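Local coordinates for protein phosphoribosylaminoimidazole-succinocarboxamide synthase (Pyrococcus horikoshii, PDB 4O83) that catalyses the ATP-dependent joining of L-aspartate to 5-amino-1-(5-phospho-D-ribosyl)imidazole-4-carboxylate, giving SAICAR in the de novo synthesis of purine nucleotides, at residues 81-86 and 187-192; 89-94 and 118-123; 24-29 and 74-79. All blocks are in the same frame, centred on the assembly; numbering follows the deposited sequence. Where two conformers were deposited one is given.

Contact 1: residues 81-86 and 187-192; sequences EKLDMY and VLADEI. With AMP (adenosine monophosphate), chain L.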
# COMPACT_ATOMS: atom_id res chain seq x y z
N GLU A 81 -13.34 -23.65 -5.33
CA GLU A 81 -14.03 -23.83 -6.60
C GLU A 81 -13.05 -24.31 -7.67
O GLU A 81 -11.91 -23.86 -7.72
CB GLU A 81 -14.80 -22.58 -7.00
CG GLU A 81 -13.97 -21.39 -7.42
CD GLU A 81 -14.83 -20.29 -8.02
OE1 GLU A 81 -14.71 -19.13 -7.57
OE2 GLU A 81 -15.64 -20.58 -8.92
N LYS A 82 -13.52 -25.25 -8.49
CA LYS A 82 -12.68 -25.84 -9.52
C LYS A 82 -12.56 -24.86 -10.67
O LYS A 82 -13.55 -24.28 -11.11
CB LYS A 82 -13.22 -27.20 -9.97
CG LYS A 82 -12.24 -28.02 -10.80
CD LYS A 82 -12.57 -29.50 -10.79
N LEU A 83 -11.33 -24.65 -11.12
CA LEU A 83 -11.05 -23.67 -12.15
C LEU A 83 -10.36 -24.31 -13.35
O LEU A 83 -9.72 -25.37 -13.23
CB LEU A 83 -10.17 -22.54 -11.59
CG LEU A 83 -10.70 -21.73 -10.41
CD1 LEU A 83 -9.62 -20.80 -9.92
CD2 LEU A 83 -11.95 -20.94 -10.81
N ASP A 84 -10.53 -23.66 -14.50
CA ASP A 84 -9.73 -23.92 -15.68
C ASP A 84 -8.43 -23.11 -15.52
O ASP A 84 -8.42 -21.90 -15.76
CB ASP A 84 -10.52 -23.47 -16.92
CG ASP A 84 -9.78 -23.71 -18.21
OD1 ASP A 84 -9.08 -24.74 -18.32
OD2 ASP A 84 -9.90 -22.86 -19.11
N MSE A 85 -7.36 -23.78 -15.08
CA MSE A 85 -6.14 -23.09 -14.63
C MSE A 85 -5.33 -22.55 -15.78
O MSE A 85 -5.15 -23.22 -16.79
CB MSE A 85 -5.22 -24.03 -13.84
CG MSE A 85 -5.80 -24.57 -12.53
SE MSE A 85 -6.20 -23.10 -11.27
CE MSE A 85 -4.32 -22.58 -10.96
N TYR A 86 -4.80 -21.34 -15.61
CA TYR A 86 -3.74 -20.86 -16.52
C TYR A 86 -2.43 -21.59 -16.20
O TYR A 86 -2.13 -21.85 -15.03
CB TYR A 86 -3.55 -19.36 -16.42
CG TYR A 86 -4.71 -18.55 -16.94
CD1 TYR A 86 -4.83 -18.27 -18.31
CD2 TYR A 86 -5.66 -18.03 -16.07
CE1 TYR A 86 -5.89 -17.52 -18.78
CE2 TYR A 86 -6.72 -17.28 -16.53
CZ TYR A 86 -6.83 -17.03 -17.89
OH TYR A 86 -7.89 -16.28 -18.33
N VAL A 187 -9.75 -15.87 -11.69
CA VAL A 187 -9.91 -16.14 -10.26
C VAL A 187 -8.58 -16.58 -9.64
O VAL A 187 -7.92 -17.49 -10.15
CB VAL A 187 -10.99 -17.25 -10.05
CG1 VAL A 187 -11.10 -17.64 -8.58
CG2 VAL A 187 -12.34 -16.75 -10.56
N LEU A 188 -8.19 -15.94 -8.54
CA LEU A 188 -6.97 -16.31 -7.82
C LEU A 188 -7.11 -17.69 -7.16
O LEU A 188 -8.12 -17.99 -6.53
CB LEU A 188 -6.60 -15.24 -6.78
CG LEU A 188 -5.34 -15.45 -5.94
CD1 LEU A 188 -4.08 -15.42 -6.80
CD2 LEU A 188 -5.27 -14.40 -4.83
N ALA A 189 -6.09 -18.52 -7.32
CA ALA A 189 -6.17 -19.92 -6.94
C ALA A 189 -5.01 -20.39 -6.07
O ALA A 189 -4.32 -19.58 -5.45
CB ALA A 189 -6.25 -20.78 -8.20
N ASP A 190 -4.82 -21.71 -6.03
CA ASP A 190 -3.73 -22.37 -5.30
C ASP A 190 -3.67 -21.99 -3.82
O ASP A 190 -4.68 -22.02 -3.14
CB ASP A 190 -2.39 -22.13 -6.01
CG ASP A 190 -1.37 -23.18 -5.68
OD1 ASP A 190 -0.31 -22.83 -5.13
OD2 ASP A 190 -1.62 -24.35 -5.98
N GLU A 191 -2.48 -21.65 -3.31
CA GLU A 191 -2.32 -21.30 -1.90
C GLU A 191 -1.60 -19.97 -1.73
O GLU A 191 -0.96 -19.48 -2.65
CB GLU A 191 -1.56 -22.41 -1.15
CG GLU A 191 -0.09 -22.49 -1.54
CD GLU A 191 0.66 -23.61 -0.87
OE1 GLU A 191 0.89 -23.53 0.35
OE2 GLU A 191 1.03 -24.55 -1.59
N ILE A 192 -1.72 -19.39 -0.54
CA ILE A 192 -0.87 -18.26 -0.16
C ILE A 192 -0.33 -18.56 1.24
O ILE A 192 -1.04 -18.44 2.26
CB ILE A 192 -1.63 -16.91 -0.20
CG1 ILE A 192 -2.23 -16.67 -1.59
CG2 ILE A 192 -0.70 -15.76 0.17
CD1 ILE A 192 -3.23 -15.54 -1.62
P AMP L . 0.57 -28.95 -5.92
O1P AMP L . 1.42 -28.88 -7.18
O2P AMP L . 1.18 -28.31 -4.70
O3P AMP L . 0.00 -30.32 -5.66
O5' AMP L . -0.69 -27.97 -6.23
C5' AMP L . -2.02 -28.43 -6.45
C4' AMP L . -2.40 -28.33 -7.93
O4' AMP L . -3.76 -27.90 -8.10
C3' AMP L . -1.54 -27.33 -8.69
O3' AMP L . -1.31 -27.89 -9.98
C2' AMP L . -2.42 -26.11 -8.82
O2' AMP L . -2.10 -25.37 -10.00
C1' AMP L . -3.81 -26.72 -8.93
N9 AMP L . -4.88 -25.85 -8.42
C8 AMP L . -4.78 -24.97 -7.41
N7 AMP L . -5.96 -24.35 -7.19
C5 AMP L . -6.85 -24.85 -8.06
C6 AMP L . -8.29 -24.65 -8.38
N6 AMP L . -9.04 -23.77 -7.70
N1 AMP L . -8.83 -25.38 -9.38
C2 AMP L . -8.11 -26.27 -10.08
N3 AMP L . -6.81 -26.51 -9.85
C4 AMP L . -6.13 -25.84 -8.88
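Leu83 and Val187 meet at about a right angle. The forked end of the leucine straddles CB of Val187, and its CD1 comes 3.7 Å from Val187 CG1. With CG beside its own backbone N (chi1 -60°), Leu83 also brings CD1 to 3.8 Å from the methyl CB of Ala189, so one branch spans two residues of 187-192. Selenomethionine Met85 reaches the same methyl from another direction: its chain bends at chi2 and chi3, and CE stops 3.8 Å from Ala189 CB. The contact between the segments is thus apolar, and the polar bonds go instead to AMP, whose base rests on this surface. Met85 SE lies over a face of the adenine, 3.6 Å from C4, and Ala189 CB approaches N7 from the same side. Backbone groups read the rim of the base: AMP N6 donates to Glu81 O (2.9 Å), Leu83 N donates to AMP N1 (3.1 Å), and Asp190 N donates to AMP N7 (3.1 Å). His68, Lys13 and Glu177 add further bonds to the nucleotide. Main-chain recognition of N6 and N1 against an apolar surface is characteristic of the adenine pocket in the ATP-grasp-like fold of SAICAR synthetases.

Contact 2: residues 89-94 and 118-123; sequences EVVVRN and ELYYKN. With CD (cadmium ion), chain E; PO4 (phosphate ion), chain J.
Tyr120 and Glu89 form a hydrogen-bonded pair of the antiparallel sheet in which strand 84-93 runs beside strand 111-121; the axes of 89-93 and 118-121 approach to 4.9 Å. Backbone bonds link Glu89 with Tyr120 and Val91 with Glu118, while Val90 and Leu119 make the non-hydrogen-bonded pair between them and turn their methyls to the other face, toward helix 143-165. Tyr120 leaves its strand with CG beside the backbone N (chi1 -68°), which lays the ring along the neighbouring strand. Its CB sits 3.4 Å from Glu89 O, and that carbonyl oxygen stays in the plane of the ring at its edge, near CG and CD2. Farther out, CE2 packs against Val91 CG2 at 3.7 Å. The tip, OH, donates to Glu118 OE1 over 2.6 Å, coming from above the carboxylate plane. Arg93 NH1 reaches this same oxygen from the opposite face, so two donors grip it. The other guanidinium end turns to a phosphate, probably from the crystallisation liquor, that is also held by Arg198 and the Ser99 amide. At the far end of the pairing, Lys122 lays its CG 3.8 Å from Glu89 CG and carries its ammonium on to a salt bridge with Glu177. Glu89, modelled in two conformers, uses OE2 in one of them to bind a cadmium ion together with Asp128. In the salt bridge, Arg93 NH1 meets Glu118 OE1 on its syn side at 3.0 Å, with the guanidinium and carboxylate planes 54° apart.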
# COMPACT_ATOMS: atom_id res chain seq x y z
N GLU A 89 2.92 -19.65 -13.28
CA GLU A 89 3.24 -19.19 -11.94
C GLU A 89 3.63 -17.72 -12.07
O GLU A 89 4.56 -17.39 -12.79
CB GLU A 89 4.36 -20.02 -11.31
CG GLU A 89 4.06 -21.52 -11.30
CD GLU A 89 4.93 -22.30 -10.34
OE1 GLU A 89 4.70 -22.20 -9.12
OE2 GLU A 89 5.82 -23.02 -10.79
N VAL A 90 2.87 -16.84 -11.40
CA VAL A 90 3.02 -15.40 -11.50
C VAL A 90 3.73 -14.92 -10.24
O VAL A 90 3.24 -15.13 -9.12
CB VAL A 90 1.66 -14.70 -11.67
CG1 VAL A 90 1.84 -13.20 -11.78
CG2 VAL A 90 0.89 -15.25 -12.88
N VAL A 91 4.89 -14.29 -10.42
CA VAL A 91 5.69 -13.87 -9.28
C VAL A 91 5.72 -12.36 -9.20
O VAL A 91 5.95 -11.68 -10.20
CB VAL A 91 7.12 -14.49 -9.32
CG1 VAL A 91 7.97 -13.98 -8.16
CG2 VAL A 91 7.05 -16.01 -9.28
N VAL A 92 5.42 -11.84 -8.00
CA VAL A 92 5.51 -10.43 -7.73
C VAL A 92 6.63 -10.21 -6.71
O VAL A 92 6.73 -10.95 -5.71
CB VAL A 92 4.19 -9.82 -7.20
CG1 VAL A 92 4.33 -8.31 -7.09
CG2 VAL A 92 3.01 -10.15 -8.10
N ARG A 93 7.44 -9.18 -6.96
CA ARG A 93 8.65 -8.96 -6.19
C ARG A 93 8.73 -7.51 -5.73
O ARG A 93 8.60 -6.58 -6.52
CB ARG A 93 9.88 -9.38 -7.03
CG ARG A 93 9.70 -10.73 -7.72
CD ARG A 93 10.93 -11.17 -8.49
NE ARG A 93 11.87 -11.80 -7.59
CZ ARG A 93 12.28 -13.06 -7.67
NH1 ARG A 93 11.92 -13.86 -8.66
NH2 ARG A 93 13.11 -13.50 -6.73
N ASN A 94 8.92 -7.33 -4.43
CA ASN A 94 9.07 -6.00 -3.85
C ASN A 94 10.52 -5.66 -3.48
O ASN A 94 10.93 -4.50 -3.43
CB ASN A 94 8.17 -5.91 -2.61
CG ASN A 94 6.70 -6.05 -2.96
OD1 ASN A 94 6.18 -5.29 -3.77
ND2 ASN A 94 6.04 -7.06 -2.38
N GLU A 118 6.82 -11.07 -12.76
CA GLU A 118 7.42 -12.06 -13.65
C GLU A 118 6.43 -13.20 -13.94
O GLU A 118 5.68 -13.62 -13.04
CB GLU A 118 8.69 -12.64 -13.01
CG GLU A 118 9.83 -11.64 -12.87
CD GLU A 118 10.95 -12.13 -11.96
OE1 GLU A 118 10.81 -13.21 -11.33
OE2 GLU A 118 11.97 -11.42 -11.86
N LEU A 119 6.42 -13.66 -15.20
CA LEU A 119 5.60 -14.79 -15.65
C LEU A 119 6.48 -16.00 -15.86
O LEU A 119 7.55 -15.90 -16.46
CB LEU A 119 4.87 -14.46 -16.96
CG LEU A 119 3.95 -13.23 -16.96
CD1 LEU A 119 3.31 -12.97 -18.31
CD2 LEU A 119 2.85 -13.37 -15.90
N TYR A 120 6.02 -17.15 -15.35
CA TYR A 120 6.71 -18.40 -15.50
C TYR A 120 5.74 -19.41 -16.07
O TYR A 120 4.59 -19.51 -15.60
CB TYR A 120 7.23 -18.92 -14.15
CG TYR A 120 8.33 -18.06 -13.61
CD1 TYR A 120 9.65 -18.33 -13.93
CD2 TYR A 120 8.04 -16.93 -12.82
CE1 TYR A 120 10.68 -17.52 -13.46
CE2 TYR A 120 9.07 -16.12 -12.34
CZ TYR A 120 10.39 -16.43 -12.66
OH TYR A 120 11.42 -15.62 -12.23
N TYR A 121 6.21 -20.14 -17.08
CA TYR A 121 5.45 -21.23 -17.67
C TYR A 121 5.51 -22.42 -16.71
O TYR A 121 6.59 -22.96 -16.42
CB TYR A 121 6.01 -21.60 -19.05
CG TYR A 121 5.41 -22.84 -19.69
CD1 TYR A 121 4.04 -23.13 -19.58
CD2 TYR A 121 6.21 -23.70 -20.42
CE1 TYR A 121 3.49 -24.27 -20.18
CE2 TYR A 121 5.68 -24.84 -21.02
CZ TYR A 121 4.33 -25.12 -20.90
OH TYR A 121 3.82 -26.25 -21.51
N LYS A 122 4.34 -22.79 -16.20
CA LYS A 122 4.23 -23.85 -15.21
C LYS A 122 4.42 -25.18 -15.92
O LYS A 122 3.52 -25.64 -16.60
CB LYS A 122 2.89 -23.77 -14.50
CG LYS A 122 2.78 -24.58 -13.22
CD LYS A 122 1.42 -24.34 -12.55
CE LYS A 122 1.19 -25.29 -11.39
NZ LYS A 122 2.20 -25.10 -10.32
N ASN A 123 5.62 -25.75 -15.75
CA ASN A 123 6.06 -26.95 -16.46
C ASN A 123 7.28 -27.52 -15.75
O ASN A 123 8.37 -26.96 -15.86
CB ASN A 123 6.40 -26.62 -17.92
CG ASN A 123 6.66 -27.86 -18.77
OD1 ASN A 123 7.64 -28.59 -18.56
ND2 ASN A 123 5.81 -28.07 -19.77
CD CD E . 6.49 -25.20 -10.26
P PO4 J . 13.39 -17.30 -6.85
O1 PO4 J . 12.92 -18.13 -5.68
O2 PO4 J . 12.36 -17.41 -7.96
O3 PO4 J . 13.55 -15.86 -6.48
O4 PO4 J . 14.72 -17.84 -7.29

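Contact 3: residues 24-29 and 74-79; sequences IMEFKD and GGNRLI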
# COMPACT_ATOMS: atom_id res chain seq x y z
N ILE A 24 -11.49 -30.30 -2.83
CA ILE A 24 -10.86 -30.16 -1.54
C ILE A 24 -9.35 -30.04 -1.73
O ILE A 24 -8.74 -30.88 -2.38
CB ILE A 24 -11.20 -31.36 -0.62
CG1 ILE A 24 -12.69 -31.27 -0.22
CG2 ILE A 24 -10.33 -31.35 0.63
CD1 ILE A 24 -13.24 -32.50 0.46
N MSE A 25 -8.78 -28.98 -1.17
CA MSE A 25 -7.34 -28.76 -1.20
C MSE A 25 -6.85 -29.16 0.16
O MSE A 25 -7.14 -28.50 1.16
CB MSE A 25 -7.10 -27.27 -1.49
CG MSE A 25 -5.63 -26.89 -1.47
SE MSE A 25 -5.46 -25.18 -2.44
CE MSE A 25 -6.35 -23.98 -1.17
N GLU A 26 -6.10 -30.25 0.21
CA GLU A 26 -5.58 -30.72 1.49
C GLU A 26 -4.08 -30.43 1.67
O GLU A 26 -3.26 -30.88 0.88
CB GLU A 26 -5.85 -32.20 1.67
CG GLU A 26 -5.46 -32.69 3.05
CD GLU A 26 -5.84 -34.14 3.28
OE1 GLU A 26 -5.50 -34.99 2.43
OE2 GLU A 26 -6.47 -34.41 4.32
N PHE A 27 -3.74 -29.70 2.72
CA PHE A 27 -2.33 -29.38 2.94
C PHE A 27 -1.62 -30.46 3.74
O PHE A 27 -2.12 -30.89 4.78
CB PHE A 27 -2.20 -28.03 3.65
CG PHE A 27 -2.62 -26.85 2.82
CD1 PHE A 27 -1.66 -25.93 2.36
CD2 PHE A 27 -3.95 -26.65 2.49
CE1 PHE A 27 -2.04 -24.84 1.60
CE2 PHE A 27 -4.34 -25.57 1.74
CZ PHE A 27 -3.38 -24.65 1.30
N LYS A 28 -0.46 -30.89 3.25
CA LYS A 28 0.30 -31.98 3.87
C LYS A 28 1.41 -31.41 4.73
O LYS A 28 1.75 -30.24 4.61
CB LYS A 28 0.90 -32.90 2.80
CG LYS A 28 -0.12 -33.64 1.93
CD LYS A 28 0.36 -33.76 0.49
CE LYS A 28 1.49 -34.75 0.31
NZ LYS A 28 2.15 -34.60 -1.02
N ASP A 29 1.98 -32.26 5.59
CA ASP A 29 3.14 -31.88 6.40
C ASP A 29 4.48 -32.09 5.68
O ASP A 29 5.54 -31.76 6.23
CB ASP A 29 3.11 -32.62 7.74
CG ASP A 29 2.09 -32.04 8.71
OD1 ASP A 29 1.96 -32.57 9.85
OD2 ASP A 29 1.41 -31.06 8.34
N GLY A 74 -11.98 -28.68 7.90
CA GLY A 74 -10.99 -29.27 8.79
C GLY A 74 -9.72 -28.44 8.83
O GLY A 74 -9.48 -27.62 7.93
N GLY A 75 -8.90 -28.66 9.85
CA GLY A 75 -7.68 -27.89 10.09
C GLY A 75 -6.81 -27.65 8.87
O GLY A 75 -6.33 -26.54 8.68
N ASN A 76 -6.61 -28.69 8.06
CA ASN A 76 -5.73 -28.61 6.89
C ASN A 76 -6.43 -28.83 5.53
O ASN A 76 -5.82 -29.26 4.57
CB ASN A 76 -4.56 -29.59 7.04
CG ASN A 76 -4.99 -31.03 6.94
OD1 ASN A 76 -6.14 -31.36 7.22
ND2 ASN A 76 -4.07 -31.90 6.55
N ARG A 77 -7.72 -28.54 5.48
CA ARG A 77 -8.51 -28.79 4.29
C ARG A 77 -9.36 -27.58 3.92
O ARG A 77 -10.19 -27.12 4.72
CB ARG A 77 -9.41 -30.01 4.46
CG ARG A 77 -8.69 -31.34 4.41
CD ARG A 77 -9.68 -32.46 4.68
NE ARG A 77 -9.21 -33.71 4.11
CZ ARG A 77 -10.01 -34.64 3.60
NH1 ARG A 77 -11.32 -34.45 3.59
NH2 ARG A 77 -9.49 -35.75 3.10
N LEU A 78 -9.13 -27.08 2.72
CA LEU A 78 -9.94 -26.00 2.18
C LEU A 78 -10.85 -26.54 1.10
O LEU A 78 -10.49 -27.45 0.35
CB LEU A 78 -9.07 -24.86 1.63
CG LEU A 78 -7.94 -24.21 2.46
CD1 LEU A 78 -7.79 -22.74 2.07
CD2 LEU A 78 -8.11 -24.32 3.98
N ILE A 79 -12.04 -25.97 1.01
CA ILE A 79 -12.94 -26.25 -0.09
C ILE A 79 -12.79 -25.09 -1.05
O ILE A 79 -12.92 -23.92 -0.67
CB ILE A 79 -14.41 -26.39 0.37
CG1 ILE A 79 -14.56 -27.53 1.38
CG2 ILE A 79 -15.33 -26.62 -0.83
CD1 ILE A 79 -15.65 -27.29 2.41
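Asn76 O is approached by two neighbours on 24-29: Phe27 N donates to it over 2.8 Å, and the CA-H of Glu26 makes a further contact. The oxygen also lies in the plane of the Phe27 ring, at its edge. It belongs to an antiparallel pairing in which strand 22-27 lies beside strand 77-81 in a four-stranded sheet, and a type I turn from Gly74 to Arg77 leads into the second strand. Asn76 answers with its side chain. CG is tucked in between the residue's own N and C (chi1 69°), a placement that lets ND2 donate to Phe27 O at 2.8 Å, so main chain and amide together fasten the residue where the pairing begins. Met25 and Leu78 then exchange two backbone bonds as the hydrogen-bonded pair.

On the face that carries Ile24, Glu26 and Arg77, the arginine runs extended from CG to NE and crosses the glutamate at a slant. Arg77 NE gives a nearly straight bond (170°) to Glu26 OE2, 2.8 Å long. The carboxylate oxygen is in the guanidinium plane, but the donor stands well above the plane of the carboxylate. Ile24 CG2 lies over one face of the guanidinium, offset toward its rim. Were Arg77 replaced by an alanine, the Glu26 carboxylate would probably lose its salt-bridge mate and Ile24 CG2 the flat group it lies over.

The face of Met25 and Leu78 is buried, with helix 45-62 packed against Phe27 and Leu78. There the selenomethionine Met25 lies alongside Leu78, its CE 3.8 Å from Leu78 CD1, and Phe27 CE2 comes 3.9 Å from Leu78 CG.

How the contacts relate
All three contacts lie near the nucleotide. Contact 1 holds the adenine itself. Contacts 2 and 3 lie on opposite sides of the chain's centre, their centres 24 Å apart and their nearest atoms about 11 Å, yet each brings a side chain close to AMP: Lys122 to about 4 Å and Met25 to about 5 Å. Contact 1 lies between, its centre 15 Å from each of the others. It shares strand 84-93 with contact 2, which is nested within the loop that contact 1 closes. It touches contact 3 directly, where Asp190 O comes 3.2 Å from Met25 CE and Glu191 OE1 comes 3.4 Å from Phe27 CE1. Strand 77-81 is followed, after a short loop, by 84-93, which links the two sheets.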